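Local coordinates for protein alginate lyase A1-II' (Sphingomonas sp. A1, PDB 2CWS) that probably cleaves alginate by a lyase reaction, as a catalytic domain of polysaccharide lyase family 7 with a concanavalin-like beta-sandwich fold, at residues A[26-29]-A[30-33]; A[174-178]-A[179-183]. All coordinates share one frame; numbering follows the deposited sequence.

Contact 1: A[26-29]-A[30-33]; sequences EISS and ANLG
A serine N-cap starts the short helix 29-33 directly after strand 26-27, and its signature is the side chain of Ser28 turned forward onto the N-H of Asn31. Ser28 OG accepts from Asn31 N at 3.0 Å, with a nearly straight N-H...O angle of 162°. The reach is set by chi1 of 70°, which swings OG between the backbone N and the carbonyl carbon and so brings it over the first turn. The cap thus occupies a backbone N-H that has no preceding helical carbonyl to use. Ordinary helical bonding begins at once: Leu32 N donates to Ser28 O at 2.9 Å, and Gly33 N donates to Ser29 O at 3.0 Å. In one of its two conformers Ser29 bonds through OG to Trp15 O, a tie to strand 15-18.

On the apolar side, Ile27 precedes the cap and lends one methyl to two helix residues. Its CG2, anti to the backbone N, lies 3.8 Å from Leu32 CD2, in a patch to which Leu17 of strand 15-18 adds, touching both residues. The same methyl meets the aliphatic root of the Asn31 side chain, CB, at 3.7 Å. A single water bridges the amide beyond that root to the strand end, accepting both from Ser28 N at 2.9 Å and from Asn31 ND2 at 2.9 Å.

Contact 2: A[174-178]-A[179-183]; sequences YVTMN and GDTRS
Thr176 OG1 and Thr181 OG1 meet at 2.6 Å, the shortest polar bond between the two strands, and either hydroxyl could be the donor. The threonines form a non-hydrogen-bonded pair, and both carry OG1 beside the backbone N (chi1 -58° and -61°), which turns the hydroxyls toward each other across the gap between the strands. Farther along that face, Thr181 CG2 sits at the edge of the Tyr174 ring, near its plane, and Ser183 CB comes within 3.7 Å of Tyr174 CD2.

The other face is carried by charge and aliphatic packing. Arg182 grips Asp180, two residues back on its own strand, side-on: NE reaches OD1 at 2.9 Å and NH1 reaches OD2 at 2.9 Å. Both oxygens lie close to the guanidinium plane at its edge, yet the carboxylate is tilted, and the nitrogens stand above its plane. A further bond from Arg182 NH2 to Tyr152 O anchors the guanidinium to strand 148-154. At the root of the arginine, Val175 CG2 packs 3.9 Å from Arg182 CB, the side chains crossing at about a right angle.

Between the faces, Val175 and Arg182 exchange paired backbone bonds, and Met177 N donates to Asp180 O. Asp180 N returns a bond to Met177 O at 3.0 Å, closing Asn178 and Gly179 into the type I' turn of a tight two-residue beta hairpin.

Contacts 1 and 2 show how a helix start and a chain reversal solve the same problem, pairing backbone polar groups where regular structure begins or ends. They lie on opposite sides of the chain's centre, their own centres about 30 Å apart. Residues 26-33 join a strand of one antiparallel sheet to a helix, with Ser29 and Leu32 buried and Ala30 and Asn31 exposed. Residues 174-183 form a hairpin at the edge of the other sheet, where Val175, Thr176 and Met177 are buried but Thr181, Ser183 and the Asn178-Gly179 turn are exposed. A hydroxyl serves a backbone N-H in contact 1 but another hydroxyl in contact 2, whose ion pair runs along one strand; Glu26 pairs outside contact 1, with Lys16.

Contact 1: A[26-29]-A[30-33]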
ATOM      1  N   GLU A  26      -0.131  -9.787 -12.635  1.00  5.18           N
ATOM      2  CA  GLU A  26      -0.060 -10.082 -11.254  1.00  5.45           C
ATOM      3  C   GLU A  26       0.738 -11.364 -11.020  1.00  5.28           C
ATOM      4  O   GLU A  26       0.603 -12.331 -11.794  1.00  7.51           O
ATOM      5  CB  GLU A  26      -1.455 -10.305 -10.620  1.00  5.84           C
ATOM      6  CG  GLU A  26      -2.284  -9.009 -10.694  1.00  6.68           C
ATOM      7  CD  GLU A  26      -3.577  -9.132  -9.916  1.00  7.21           C
ATOM      8  OE1 GLU A  26      -4.150  -8.119  -9.517  1.00 10.93           O
ATOM      9  OE2 GLU A  26      -4.032 -10.260  -9.612  1.00 10.81           O
ATOM     10  N   ILE A  27       1.556 -11.359  -9.982  1.00  5.02           N
ATOM     11  CA  ILE A  27       2.364 -12.515  -9.571  1.00  5.40           C
ATOM     12  C   ILE A  27       1.750 -13.073  -8.285  1.00  4.96           C
ATOM     13  O   ILE A  27       1.551 -12.360  -7.320  1.00  5.27           O
ATOM     14  CB  ILE A  27       3.837 -12.134  -9.324  1.00  5.79           C
ATOM     15  CG1 ILE A  27       4.465 -11.362 -10.488  1.00  6.73           C
ATOM     16  CG2 ILE A  27       4.661 -13.375  -8.991  1.00  6.78           C
ATOM     17  CD1 ILE A  27       4.431 -12.093 -11.847  1.00  7.23           C
ATOM     18  N   SER A  28       1.472 -14.385  -8.325  1.00  5.43           N
ATOM     19  CA  SER A  28       0.823 -15.068  -7.231  1.00  5.35           C
ATOM     20  C   SER A  28       1.736 -15.168  -6.001  1.00  5.09           C
ATOM     21  O   SER A  28       2.968 -15.106  -6.080  1.00  5.44           O
ATOM     22  CB  SER A  28       0.452 -16.490  -7.648  1.00  6.86           C
ATOM     23  OG  SER A  28       1.672 -17.240  -7.770  1.00  6.74           O
ATOM     24  N   SER A  29       1.104 -15.346  -4.842  1.00  5.58           N
ATOM     25  CA  SER A  29       1.867 -15.568  -3.620  1.00  5.61           C
ATOM     26  C   SER A  29       2.849 -16.709  -3.774  1.00  5.05           C
ATOM     27  O   SER A  29       3.996 -16.638  -3.346  1.00  5.76           O
ATOM     28  CB  SER A  29       0.966 -15.923  -2.422  0.61  5.39           C
ATOM     29  OG  SER A  29      -0.074 -14.968  -2.280  0.61  4.96           O
ATOM     30  N   ALA A  30       2.386 -17.796  -4.394  1.00  6.13           N
ATOM     31  CA  ALA A  30       3.294 -18.953  -4.528  1.00  6.49           C
ATOM     32  C   ALA A  30       4.491 -18.609  -5.375  1.00  5.82           C
ATOM     33  O   ALA A  30       5.627 -19.021  -5.052  1.00  6.58           O
ATOM     34  CB  ALA A  30       2.560 -20.139  -5.136  1.00  8.11           C
ATOM     35  N   ASN A  31       4.305 -17.890  -6.472  1.00  5.53           N
ATOM     36  CA  ASN A  31       5.433 -17.532  -7.319  1.00  5.66           C
ATOM     37  C   ASN A  31       6.352 -16.545  -6.644  1.00  5.39           C
ATOM     38  O   ASN A  31       7.570 -16.582  -6.840  1.00  6.25           O
ATOM     39  CB  ASN A  31       4.977 -17.076  -8.687  1.00  6.23           C
ATOM     40  CG  ASN A  31       4.606 -18.281  -9.546  1.00  7.14           C
ATOM     41  OD1 ASN A  31       5.198 -19.384  -9.384  1.00  9.05           O
ATOM     42  ND2 ASN A  31       3.654 -18.089 -10.437  1.00  8.18           N
ATOM     43  N   LEU A  32       5.817 -15.656  -5.782  1.00  5.37           N
ATOM     44  CA  LEU A  32       6.708 -14.796  -4.999  1.00  5.95           C
ATOM     45  C   LEU A  32       7.591 -15.656  -4.104  1.00  5.66           C
ATOM     46  O   LEU A  32       8.788 -15.424  -3.980  1.00  6.73           O
ATOM     47  CB  LEU A  32       5.855 -13.810  -4.185  1.00  5.30           C
ATOM     48  CG  LEU A  32       5.109 -12.746  -4.986  1.00  5.00           C
ATOM     49  CD1 LEU A  32       4.226 -11.919  -4.065  1.00  5.94           C
ATOM     50  CD2 LEU A  32       6.051 -11.865  -5.781  1.00  6.22           C
ATOM     51  N   GLY A  33       6.984 -16.659  -3.462  1.00  6.67           N
ATOM     52  CA  GLY A  33       7.731 -17.551  -2.591  1.00  7.85           C
ATOM     53  C   GLY A  33       8.770 -18.394  -3.304  1.00  8.32           C
ATOM     54  O   GLY A  33       9.759 -18.774  -2.595  1.00 12.55           O
TER
HETATM   55  O   HOH W   1       1.950 -15.836 -10.830  1.00  8.82           O

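Contact 2: A[174-178]-A[179-183]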
ATOM      1  N   TYR A 174      -5.673   4.144  12.871  1.00  4.21           N
ATOM      2  CA  TYR A 174      -4.521   4.686  13.573  1.00  4.51           C
ATOM      3  C   TYR A 174      -3.353   4.628  12.596  1.00  4.04           C
ATOM      4  O   TYR A 174      -2.990   3.545  12.133  1.00  4.99           O
ATOM      5  CB  TYR A 174      -4.205   3.881  14.850  1.00  4.81           C
ATOM      6  CG  TYR A 174      -5.386   3.860  15.794  1.00  5.15           C
ATOM      7  CD1 TYR A 174      -6.413   2.929  15.644  1.00  5.69           C
ATOM      8  CD2 TYR A 174      -5.465   4.791  16.829  1.00  6.16           C
ATOM      9  CE1 TYR A 174      -7.511   2.904  16.500  1.00  5.99           C
ATOM     10  CE2 TYR A 174      -6.550   4.786  17.695  1.00  6.34           C
ATOM     11  CZ  TYR A 174      -7.542   3.841  17.521  1.00  6.11           C
ATOM     12  OH  TYR A 174      -8.654   3.843  18.382  1.00  8.12           O
ATOM     13  N   VAL A 175      -2.801   5.794  12.280  1.00  3.93           N
ATOM     14  CA  VAL A 175      -1.775   5.921  11.247  1.00  4.33           C
ATOM     15  C   VAL A 175      -0.515   6.447  11.906  1.00  4.01           C
ATOM     16  O   VAL A 175      -0.553   7.482  12.585  1.00  4.51           O
ATOM     17  CB  VAL A 175      -2.291   6.788  10.074  1.00  4.44           C
ATOM     18  CG1 VAL A 175      -3.500   6.100   9.428  1.00  6.68           C
ATOM     19  CG2 VAL A 175      -2.632   8.223  10.481  1.00  5.46           C
ATOM     20  N   THR A 176       0.599   5.743  11.691  1.00  4.11           N
ATOM     21  CA  THR A 176       1.795   6.015  12.477  1.00  4.62           C
ATOM     22  C   THR A 176       3.022   6.052  11.603  1.00  4.05           C
ATOM     23  O   THR A 176       3.248   5.163  10.767  1.00  4.42           O
ATOM     24  CB  THR A 176       2.008   4.835  13.474  1.00  5.27           C
ATOM     25  OG1 THR A 176       0.819   4.742  14.300  1.00  5.96           O
ATOM     26  CG2 THR A 176       3.224   5.009  14.370  1.00  6.07           C
ATOM     27  N   MET A 177       3.866   7.054  11.860  1.00  4.33           N
ATOM     28  CA  MET A 177       5.224   7.099  11.320  1.00  3.88           C
ATOM     29  C   MET A 177       6.191   7.316  12.454  1.00  4.25           C
ATOM     30  O   MET A 177       6.039   8.280  13.215  1.00  4.65           O
ATOM     31  CB  MET A 177       5.386   8.286  10.325  1.00  5.46           C
ATOM     32  CG  MET A 177       4.560   8.082   9.073  1.00  6.81           C
ATOM     33  SD  MET A 177       5.222   6.800   7.988  1.00  8.75           S
ATOM     34  CE  MET A 177       6.643   7.718   7.298  1.00  9.98           C
ATOM     35  N   ASN A 178       7.156   6.434  12.579  1.00  4.49           N
ATOM     36  CA  ASN A 178       8.242   6.599  13.561  1.00  4.99           C
ATOM     37  C   ASN A 178       7.689   6.809  14.959  1.00  4.64           C
ATOM     38  O   ASN A 178       8.182   7.634  15.719  1.00  5.33           O
ATOM     39  CB  ASN A 178       9.199   7.716  13.166  1.00  5.14           C
ATOM     40  CG  ASN A 178       9.762   7.496  11.751  1.00  4.75           C
ATOM     41  OD1 ASN A 178       9.900   6.346  11.285  1.00  5.38           O
ATOM     42  ND2 ASN A 178      10.094   8.576  11.108  1.00  7.01           N
ATOM     43  N   GLY A 179       6.645   6.031  15.299  1.00  4.88           N
ATOM     44  CA  GLY A 179       6.129   6.092  16.672  1.00  5.86           C
ATOM     45  C   GLY A 179       5.178   7.250  16.931  1.00  5.05           C
ATOM     46  O   GLY A 179       4.638   7.335  18.042  1.00  6.61           O
ATOM     47  N   ASP A 180       4.888   8.093  15.935  1.00  4.56           N
ATOM     48  CA  ASP A 180       3.934   9.218  16.058  1.00  4.49           C
ATOM     49  C   ASP A 180       2.616   8.743  15.446  1.00  4.43           C
ATOM     50  O   ASP A 180       2.574   8.513  14.239  1.00  4.59           O
ATOM     51  CB  ASP A 180       4.533  10.408  15.317  1.00  5.05           C
ATOM     52  CG  ASP A 180       3.670  11.631  15.256  1.00  4.68           C
ATOM     53  OD1 ASP A 180       2.469  11.563  15.673  1.00  5.18           O
ATOM     54  OD2 ASP A 180       4.171  12.686  14.778  1.00  5.22           O
ATOM     55  N   THR A 181       1.579   8.562  16.284  1.00  4.70           N
ATOM     56  CA  THR A 181       0.325   8.032  15.830  1.00  4.67           C
ATOM     57  C   THR A 181      -0.750   9.116  15.803  1.00  4.37           C
ATOM     58  O   THR A 181      -0.894   9.924  16.736  1.00  5.37           O
ATOM     59  CB  THR A 181      -0.128   6.890  16.744  1.00  5.08           C
ATOM     60  OG1 THR A 181       0.828   5.852  16.697  1.00  6.02           O
ATOM     61  CG2 THR A 181      -1.493   6.343  16.360  1.00  5.52           C
ATOM     62  N   ARG A 182      -1.529   9.105  14.729  1.00  4.26           N
ATOM     63  CA  ARG A 182      -2.721   9.944  14.596  1.00  4.47           C
ATOM     64  C   ARG A 182      -3.932   9.026  14.388  1.00  4.03           C
ATOM     65  O   ARG A 182      -3.753   7.881  13.940  1.00  5.59           O
ATOM     66  CB  ARG A 182      -2.605  10.859  13.345  1.00  5.29           C
ATOM     67  CG  ARG A 182      -1.230  11.471  13.175  1.00  5.28           C
ATOM     68  CD  ARG A 182      -0.851  12.533  14.223  1.00  6.04           C
ATOM     69  NE  ARG A 182       0.577  12.942  14.041  1.00  5.35           N
ATOM     70  CZ  ARG A 182       1.001  13.733  13.050  1.00  4.83           C
ATOM     71  NH1 ARG A 182       2.304  13.982  12.940  1.00  5.42           N
ATOM     72  NH2 ARG A 182       0.161  14.279  12.163  1.00  5.56           N
ATOM     73  N   SER A 183      -5.147   9.497  14.622  1.00  5.05           N
ATOM     74  CA  SER A 183      -6.302   8.614  14.404  1.00  5.42           C
ATOM     75  C   SER A 183      -7.419   9.362  13.707  1.00  5.35           C
ATOM     76  O   SER A 183      -7.578  10.586  13.838  1.00  5.61           O
ATOM     77  CB  SER A 183      -6.813   8.021  15.737  1.00  7.14           C
ATOM     78  OG  SER A 183      -7.448   9.041  16.545  1.00  8.59           O
TER